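Local coordinates for RNA silencing suppressor p19 (PDB 4J39), which probably suppresses RNA silencing in the host plant by binding siRNA duplexes and selecting them by length, like a molecular caliper, at residues Tyr90-Arg95 with Glu121-Ala126; Arg63-Trp68 with Arg117-Leu122. All coordinates share one frame; numbering follows the deposited sequence.

Contact 1 (Tyr90-Arg95 with Glu121-Ala126); sequences YSIRFR and ELLQLA. With SO4 (sulfate ion), chain F; nucleotides of chain B.
Phe-94 and Ile-92, near the end of strand 87-94, pack against Leu-122 and Leu-123 of helix 108-124, giving a worked example of a helix laid on one face of an antiparallel sheet, here in the tombusvirus p19 core. Phe-94 can be followed outward from CB, which lies 3.9 Å from Leu-122 CD2. With chi1 at -175°, CG stands anti to the backbone N, which turns the ring toward Leu-122 and Leu-123. CD2 brings the ring edge within 3.7 Å of Leu-122 O, which CE2 also approaches, more distantly. Leu-123 CD2 sits over the CG and CD2 side of one face, offset toward the rim, in a CH-pi contact 4.1 Å from the ring centroid, while CG of Arg-95 covers the opposite face. Farther back, Ile-92 and Leu-122 meet tip to tip, CG2 to CD2 at 3.9 Å. Past the strand, Arg-95 NH1 donates to Leu-125 O at 3.0 Å; the bond is bent (131° at the hydrogen) and, although it lies near the guanidinium plane, comes from above the carbonyl plane. Weak bonds from NH1 and NH2 to Ala-126 O add to this grip, and NE is paired with Asp-32 in a salt bridge. Arg-93 turns its CB away from the helix, toward the RNA. Its NH2 holds O2 of a sulfate, probably from the crystallisation liquor, at 2.7 Å and NE holds O1, while NH1 spans two consecutive phosphates, donating to OP1 of U12 of chain B at 3.1 Å and to OP2 of G13 of chain B at 3.0 Å.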
loop_
_atom_site.group_PDB
_atom_site.type_symbol
_atom_site.label_atom_id
_atom_site.label_comp_id
_atom_site.label_asym_id
_atom_site.label_seq_id
_atom_site.Cartn_x
_atom_site.Cartn_y
_atom_site.Cartn_z
ATOM N N TYR A 90 -7.701 2.768 -2.513
ATOM C CA TYR A 90 -6.917 3.883 -3.002
ATOM C C TYR A 90 -5.633 3.299 -3.626
ATOM O O TYR A 90 -5.070 2.337 -3.042
ATOM C CB TYR A 90 -6.515 4.834 -1.816
ATOM C CG TYR A 90 -5.574 5.886 -2.284
ATOM C CD1 TYR A 90 -5.934 6.945 -3.132
ATOM C CD2 TYR A 90 -4.207 5.808 -1.954
ATOM C CE1 TYR A 90 -5.104 7.929 -3.524
ATOM C CE2 TYR A 90 -3.287 6.738 -2.398
ATOM C CZ TYR A 90 -3.674 7.808 -3.199
ATOM O OH TYR A 90 -2.855 8.779 -3.629
ATOM N N SER A 91 -5.230 3.760 -4.770
ATOM C CA SER A 91 -3.953 3.388 -5.380
ATOM C C SER A 91 -3.168 4.560 -5.797
ATOM O O SER A 91 -3.705 5.557 -6.257
ATOM C CB SER A 91 -4.254 2.595 -6.588
ATOM O OG SER A 91 -3.238 1.606 -6.807
ATOM N N ILE A 92 -1.839 4.480 -5.699
ATOM C CA ILE A 92 -0.978 5.481 -6.190
ATOM C C ILE A 92 0.282 4.779 -6.852
ATOM O O ILE A 92 0.725 3.723 -6.324
ATOM C CB ILE A 92 -0.472 6.464 -5.100
ATOM C CG1 ILE A 92 0.362 7.551 -5.742
ATOM C CG2 ILE A 92 0.045 5.718 -3.844
ATOM C CD1 ILE A 92 0.667 8.709 -4.666
ATOM N N ARG A 93 0.731 5.284 -7.983
ATOM C CA ARG A 93 1.892 4.803 -8.638
ATOM C C ARG A 93 2.856 5.959 -8.972
ATOM O O ARG A 93 2.451 7.017 -9.537
ATOM C CB ARG A 93 1.503 4.043 -9.897
ATOM C CG ARG A 93 2.720 3.677 -10.698
ATOM C CD ARG A 93 2.566 2.466 -11.436
ATOM N NE ARG A 93 3.791 2.098 -12.171
ATOM C CZ ARG A 93 3.917 0.978 -12.864
ATOM N NH1 ARG A 93 2.904 0.120 -12.900
ATOM N NH2 ARG A 93 5.017 0.724 -13.551
ATOM N N PHE A 94 4.118 5.771 -8.552
ATOM C CA PHE A 94 5.154 6.760 -8.817
ATOM C C PHE A 94 6.511 6.042 -8.968
ATOM O O PHE A 94 6.849 5.190 -8.121
ATOM C CB PHE A 94 5.167 7.768 -7.672
ATOM C CG PHE A 94 6.111 8.891 -7.877
ATOM C CD1 PHE A 94 6.094 9.684 -9.019
ATOM C CD2 PHE A 94 7.070 9.181 -6.848
ATOM C CE1 PHE A 94 6.991 10.793 -9.158
ATOM C CE2 PHE A 94 7.973 10.210 -7.019
ATOM C CZ PHE A 94 7.929 11.008 -8.127
ATOM N N ARG A 95 7.214 6.302 -10.062
ATOM C CA ARG A 95 8.615 5.792 -10.216
ATOM C C ARG A 95 8.719 4.250 -10.057
ATOM O O ARG A 95 9.579 3.715 -9.351
ATOM C CB ARG A 95 9.511 6.459 -9.187
ATOM C CG ARG A 95 9.656 7.990 -9.433
ATOM C CD ARG A 95 10.416 8.626 -8.278
ATOM N NE ARG A 95 11.740 8.043 -8.132
ATOM C CZ ARG A 95 12.455 7.985 -7.004
ATOM N NH1 ARG A 95 11.967 8.474 -5.835
ATOM N NH2 ARG A 95 13.686 7.423 -7.053
ATOM N N GLU A 121 4.795 9.172 1.772
ATOM C CA GLU A 121 6.087 8.439 1.845
ATOM C C GLU A 121 6.569 8.084 0.473
ATOM O O GLU A 121 7.763 8.190 0.163
ATOM C CB GLU A 121 5.921 7.215 2.754
ATOM C CG GLU A 121 5.389 7.645 4.215
ATOM C CD GLU A 121 6.332 7.528 5.475
ATOM O OE1 GLU A 121 6.898 6.425 5.760
ATOM O OE2 GLU A 121 6.412 8.565 6.189
ATOM N N LEU A 122 5.635 7.712 -0.431
ATOM C CA LEU A 122 6.053 7.416 -1.794
ATOM C C LEU A 122 6.615 8.594 -2.563
ATOM O O LEU A 122 7.638 8.525 -3.272
ATOM C CB LEU A 122 4.831 6.799 -2.585
ATOM C CG LEU A 122 5.163 6.324 -3.955
ATOM C CD1 LEU A 122 6.401 5.319 -4.072
ATOM C CD2 LEU A 122 3.887 5.669 -4.675
ATOM N N LEU A 123 5.935 9.730 -2.426
ATOM C CA LEU A 123 6.302 10.942 -3.124
ATOM C C LEU A 123 7.634 11.531 -2.538
ATOM O O LEU A 123 8.371 12.171 -3.263
ATOM C CB LEU A 123 5.144 11.943 -3.092
ATOM C CG LEU A 123 3.864 11.510 -3.835
ATOM C CD1 LEU A 123 2.739 12.695 -3.680
ATOM C CD2 LEU A 123 4.214 11.151 -5.280
ATOM N N GLN A 124 7.969 11.131 -1.339
ATOM C CA GLN A 124 9.228 11.652 -0.708
ATOM C C GLN A 124 10.382 10.656 -0.735
ATOM O O GLN A 124 11.478 10.982 -0.203
ATOM C CB GLN A 124 9.007 11.997 0.717
ATOM C CG GLN A 124 8.009 13.094 0.967
ATOM C CD GLN A 124 7.884 13.491 2.416
ATOM O OE1 GLN A 124 8.172 14.652 2.765
ATOM N NE2 GLN A 124 7.484 12.563 3.265
ATOM N N LEU A 125 10.168 9.495 -1.320
ATOM C CA LEU A 125 11.178 8.439 -1.284
ATOM C C LEU A 125 12.433 8.953 -1.993
ATOM O O LEU A 125 12.345 9.517 -3.078
ATOM C CB LEU A 125 10.686 7.220 -2.045
ATOM C CG LEU A 125 10.893 5.741 -1.620
ATOM C CD1 LEU A 125 10.965 4.909 -2.971
ATOM C CD2 LEU A 125 12.024 5.460 -0.530
ATOM N N ALA A 126 13.599 8.711 -1.389
ATOM C CA ALA A 126 14.867 9.214 -1.944
ATOM C C ALA A 126 15.159 8.676 -3.367
ATOM O O ALA A 126 14.645 7.603 -3.776
ATOM C CB ALA A 126 16.056 8.953 -0.947
HETATM S S SO4 F . 6.490 3.743 -14.065
HETATM O O1 SO4 F . 5.866 4.220 -12.744
HETATM O O2 SO4 F . 7.102 2.401 -14.113
HETATM O O3 SO4 F . 5.529 3.710 -15.190
HETATM O O4 SO4 F . 7.599 4.657 -14.331
ATOM P P G B 13 4.392 -3.061 -13.294
ATOM O OP1 G B 13 5.644 -2.238 -13.132
ATOM O OP2 G B 13 3.289 -2.592 -14.156
ATOM O "O5'" G B 13 4.853 -4.504 -13.819
ATOM C "C5'" G B 13 5.927 -5.168 -13.195
ATOM C "C4'" G B 13 6.095 -6.557 -13.764
ATOM O "O4'" G B 13 4.951 -7.320 -13.377
ATOM C "C3'" G B 13 6.100 -6.707 -15.301
ATOM O "O3'" G B 13 7.411 -6.397 -15.790
ATOM C "C2'" G B 13 5.753 -8.169 -15.459
ATOM O "O2'" G B 13 6.789 -9.033 -15.102
ATOM C "C1'" G B 13 4.652 -8.250 -14.418
ATOM N N9 G B 13 3.319 -7.956 -14.891
ATOM C C8 G B 13 2.595 -6.817 -14.758
ATOM N N7 G B 13 1.378 -6.886 -15.276
ATOM C C5 G B 13 1.357 -8.151 -15.853
ATOM C C6 G B 13 0.335 -8.829 -16.642
ATOM O O6 G B 13 -0.791 -8.440 -16.943
ATOM N N1 G B 13 0.710 -10.137 -17.080
ATOM C C2 G B 13 1.927 -10.713 -16.846
ATOM N N2 G B 13 2.119 -11.955 -17.380
ATOM N N3 G B 13 2.911 -10.097 -16.138
ATOM C C4 G B 13 2.534 -8.820 -15.639
ATOM P P U B 12 -0.507 -0.911 -11.339
ATOM O OP1 U B 12 0.274 0.368 -11.313
ATOM O OP2 U B 12 -1.351 -0.979 -12.487
ATOM O "O5'" U B 12 0.431 -2.184 -11.224
ATOM C "C5'" U B 12 1.393 -2.286 -10.137
ATOM C "C4'" U B 12 2.140 -3.593 -10.159
ATOM O "O4'" U B 12 1.157 -4.642 -9.976
ATOM C "C3'" U B 12 2.741 -3.988 -11.510
ATOM O "O3'" U B 12 3.971 -3.395 -11.796
ATOM C "C2'" U B 12 2.947 -5.472 -11.284
ATOM O "O2'" U B 12 3.951 -5.798 -10.336
ATOM C "C1'" U B 12 1.594 -5.781 -10.693
ATOM N N1 U B 12 0.467 -6.088 -11.612
ATOM C C2 U B 12 0.408 -7.365 -12.098
ATOM O O2 U B 12 1.283 -8.179 -11.905
ATOM N N3 U B 12 -0.697 -7.632 -12.892
ATOM C C4 U B 12 -1.750 -6.831 -13.266
ATOM O O4 U B 12 -2.663 -7.331 -13.958
ATOM C C5 U B 12 -1.645 -5.493 -12.706
ATOM C C6 U B 12 -0.556 -5.194 -11.928
#

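Contact 2 (Arg63-Trp68 with Arg117-Leu122); sequences RVLGSW and RSKQEL
The side chain of Lys-119 is extended throughout, beginning with CG anti to the backbone N (chi1 -179°), and this carries NZ from helix 108-124 across to Val-64 and Ser-67. Trp-68 has its CG between the backbone N and the carbonyl carbon (chi1 63°), which places the indole alongside the lysine, the two running past each other in opposite directions. The ammonium group donates to Val-64 O at 2.8 Å, tilted 32° from the carbonyl plane. Ser-67 N reaches the same oxygen from the other face, so one carbonyl near the C-terminal end of helix 58-65 takes two donors. Ser-67 OG lies 2.7 Å from Lys-119 NZ and is hydrogen-bonded to Glu-39, whose carboxylate also makes a salt bridge with the lysine. This buried ion pair lies where two helices packed side by side on one face of the p19 sheet meet: helix 58-65 and the turn after it lie beside helix 108-124, and a lysine fills the seam. Its aliphatic part does apolar work on the way. CD rests 3.8 Å from Leu-65 CD1, and that same methyl lies across Gln-120, 3.6 Å from its CG, the two side chains crossing at about a right angle. Water 1 takes a hydrogen bond from Lys-119 NZ at 2.9 Å and gives its own two, to Leu-65 O at 2.7 Å and to Trp-68 O at 3.1 Å, while sitting over one face of the indole, offset toward its rim.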
loop_
_atom_site.group_PDB
_atom_site.type_symbol
_atom_site.label_atom_id
_atom_site.label_comp_id
_atom_site.label_asym_id
_atom_site.label_seq_id
_atom_site.Cartn_x
_atom_site.Cartn_y
_atom_site.Cartn_z
ATOM N N ARG A 63 1.011 20.942 -2.758
ATOM C CA ARG A 63 -0.054 21.168 -3.702
ATOM C C ARG A 63 -0.755 19.806 -3.944
ATOM O O ARG A 63 -1.969 19.685 -3.842
ATOM C CB ARG A 63 0.482 21.699 -4.986
ATOM C CG ARG A 63 -0.615 21.990 -6.076
ATOM C CD ARG A 63 -0.064 22.409 -7.393
ATOM N NE ARG A 63 0.405 21.236 -8.177
ATOM C CZ ARG A 63 -0.429 20.519 -8.931
ATOM N NH1 ARG A 63 -1.705 20.897 -9.120
ATOM N NH2 ARG A 63 0.035 19.453 -9.671
ATOM N N VAL A 64 0.040 18.791 -4.257
ATOM C CA VAL A 64 -0.602 17.479 -4.664
ATOM C C VAL A 64 -1.241 16.695 -3.479
ATOM O O VAL A 64 -2.173 15.884 -3.654
ATOM C CB VAL A 64 0.310 16.584 -5.568
ATOM C CG1 VAL A 64 0.855 17.298 -6.785
ATOM C CG2 VAL A 64 1.554 16.004 -4.709
ATOM N N LEU A 65 -0.719 16.849 -2.232
ATOM C CA LEU A 65 -1.300 16.307 -1.060
ATOM C C LEU A 65 -2.689 16.926 -0.864
ATOM O O LEU A 65 -3.518 16.356 -0.153
ATOM C CB LEU A 65 -0.338 16.607 0.051
ATOM C CG LEU A 65 0.604 15.574 0.579
ATOM C CD1 LEU A 65 0.466 14.068 0.256
ATOM C CD2 LEU A 65 1.898 16.034 1.291
ATOM N N GLY A 66 -2.953 18.087 -1.497
ATOM C CA GLY A 66 -4.298 18.741 -1.382
ATOM C C GLY A 66 -5.302 18.116 -2.338
ATOM O O GLY A 66 -6.430 18.568 -2.404
ATOM N N SER A 67 -4.936 17.060 -3.072
ATOM C CA SER A 67 -5.874 16.587 -4.193
ATOM C C SER A 67 -7.091 15.843 -3.659
ATOM O O SER A 67 -8.135 15.689 -4.372
ATOM C CB SER A 67 -5.092 15.755 -5.209
ATOM O OG SER A 67 -4.787 14.566 -4.649
ATOM N N TRP A 68 -7.048 15.389 -2.428
ATOM C CA TRP A 68 -8.136 14.791 -1.708
ATOM C C TRP A 68 -7.950 14.843 -0.235
ATOM O O TRP A 68 -6.827 14.903 0.244
ATOM C CB TRP A 68 -8.442 13.330 -2.212
ATOM C CG TRP A 68 -7.302 12.361 -1.999
ATOM C CD1 TRP A 68 -6.327 12.056 -2.895
ATOM C CD2 TRP A 68 -7.022 11.667 -0.813
ATOM N NE1 TRP A 68 -5.452 11.143 -2.316
ATOM C CE2 TRP A 68 -5.824 10.902 -1.028
ATOM C CE3 TRP A 68 -7.663 11.531 0.400
ATOM C CZ2 TRP A 68 -5.290 10.063 -0.007
ATOM C CZ3 TRP A 68 -7.167 10.741 1.377
ATOM C CH2 TRP A 68 -5.984 10.000 1.168
ATOM N N ARG A 117 -0.793 8.747 4.304
ATOM C CA ARG A 117 0.555 8.428 4.855
ATOM C C ARG A 117 1.346 7.728 3.705
ATOM O O ARG A 117 2.499 8.089 3.378
ATOM C CB ARG A 117 0.456 7.522 6.097
ATOM C CG ARG A 117 -0.140 8.128 7.358
ATOM C CD ARG A 117 -0.047 7.185 8.619
ATOM N NE ARG A 117 -0.626 7.688 9.884
ATOM C CZ ARG A 117 -1.641 8.600 9.986
ATOM N NH1 ARG A 117 -2.274 9.188 8.922
ATOM N NH2 ARG A 117 -2.085 8.911 11.189
ATOM N N SER A 118 0.655 6.830 2.982
ATOM C CA SER A 118 1.325 6.120 1.848
ATOM C C SER A 118 1.762 7.043 0.744
ATOM O O SER A 118 2.859 6.964 0.182
ATOM C CB SER A 118 0.322 5.117 1.243
ATOM O OG SER A 118 0.030 4.024 2.111
ATOM N N LYS A 119 0.835 7.922 0.401
ATOM C CA LYS A 119 1.066 8.904 -0.630
ATOM C C LYS A 119 2.312 9.769 -0.224
ATOM O O LYS A 119 3.151 9.990 -1.020
ATOM C CB LYS A 119 -0.160 9.855 -0.818
ATOM C CG LYS A 119 0.003 10.873 -1.864
ATOM C CD LYS A 119 -1.349 11.672 -1.999
ATOM C CE LYS A 119 -1.408 12.658 -3.103
ATOM N NZ LYS A 119 -2.854 13.172 -3.287
ATOM N N GLN A 120 2.233 10.345 0.922
ATOM C CA GLN A 120 3.377 11.180 1.413
ATOM C C GLN A 120 4.759 10.415 1.335
ATOM O O GLN A 120 5.690 10.926 0.716
ATOM C CB GLN A 120 3.117 11.535 2.889
ATOM C CG GLN A 120 1.914 12.512 3.172
ATOM C CD GLN A 120 1.329 12.518 4.624
ATOM O OE1 GLN A 120 0.408 13.260 4.890
ATOM N NE2 GLN A 120 1.881 11.719 5.543
ATOM N N GLU A 121 4.795 9.172 1.772
ATOM C CA GLU A 121 6.087 8.439 1.845
ATOM C C GLU A 121 6.569 8.084 0.473
ATOM O O GLU A 121 7.763 8.190 0.163
ATOM C CB GLU A 121 5.921 7.215 2.754
ATOM C CG GLU A 121 5.389 7.645 4.215
ATOM C CD GLU A 121 6.332 7.528 5.475
ATOM O OE1 GLU A 121 6.898 6.425 5.760
ATOM O OE2 GLU A 121 6.412 8.565 6.189
ATOM N N LEU A 122 5.635 7.712 -0.431
ATOM C CA LEU A 122 6.053 7.416 -1.794
ATOM C C LEU A 122 6.615 8.594 -2.563
ATOM O O LEU A 122 7.638 8.525 -3.272
ATOM C CB LEU A 122 4.831 6.799 -2.585
ATOM C CG LEU A 122 5.163 6.324 -3.955
ATOM C CD1 LEU A 122 6.401 5.319 -4.072
ATOM C CD2 LEU A 122 3.887 5.669 -4.675
HETATM O O HOH W 1 -4.138 13.845 -0.830
#

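How the contacts relate
Contacts 1 and 2 show one helix serving two partners: overlapping parts of helix 108-124 and the residues after it meet the sheet in the first and helix 58-65 in the second, their centres about 8 Å apart. They also touch directly. Tyr-90 CE1 lies 3.5 Å from Trp-68 NE1, Ile-92 CD1 packs 3.6 Å from Lys-119 CG, and Leu-123 CD1 approaches Val-64 CG2 at 3.7 Å. Glu-39 ties the two together, bonding both Tyr-90 OH and Lys-119 NZ. Contact 1 reaches the RNA through Arg-93, whereas the nearest atom of contact 2 stays about 9 Å from it. Leu-122 lies in both ranges but packs in contact 1, and it also meets Met-114 of the second subunit.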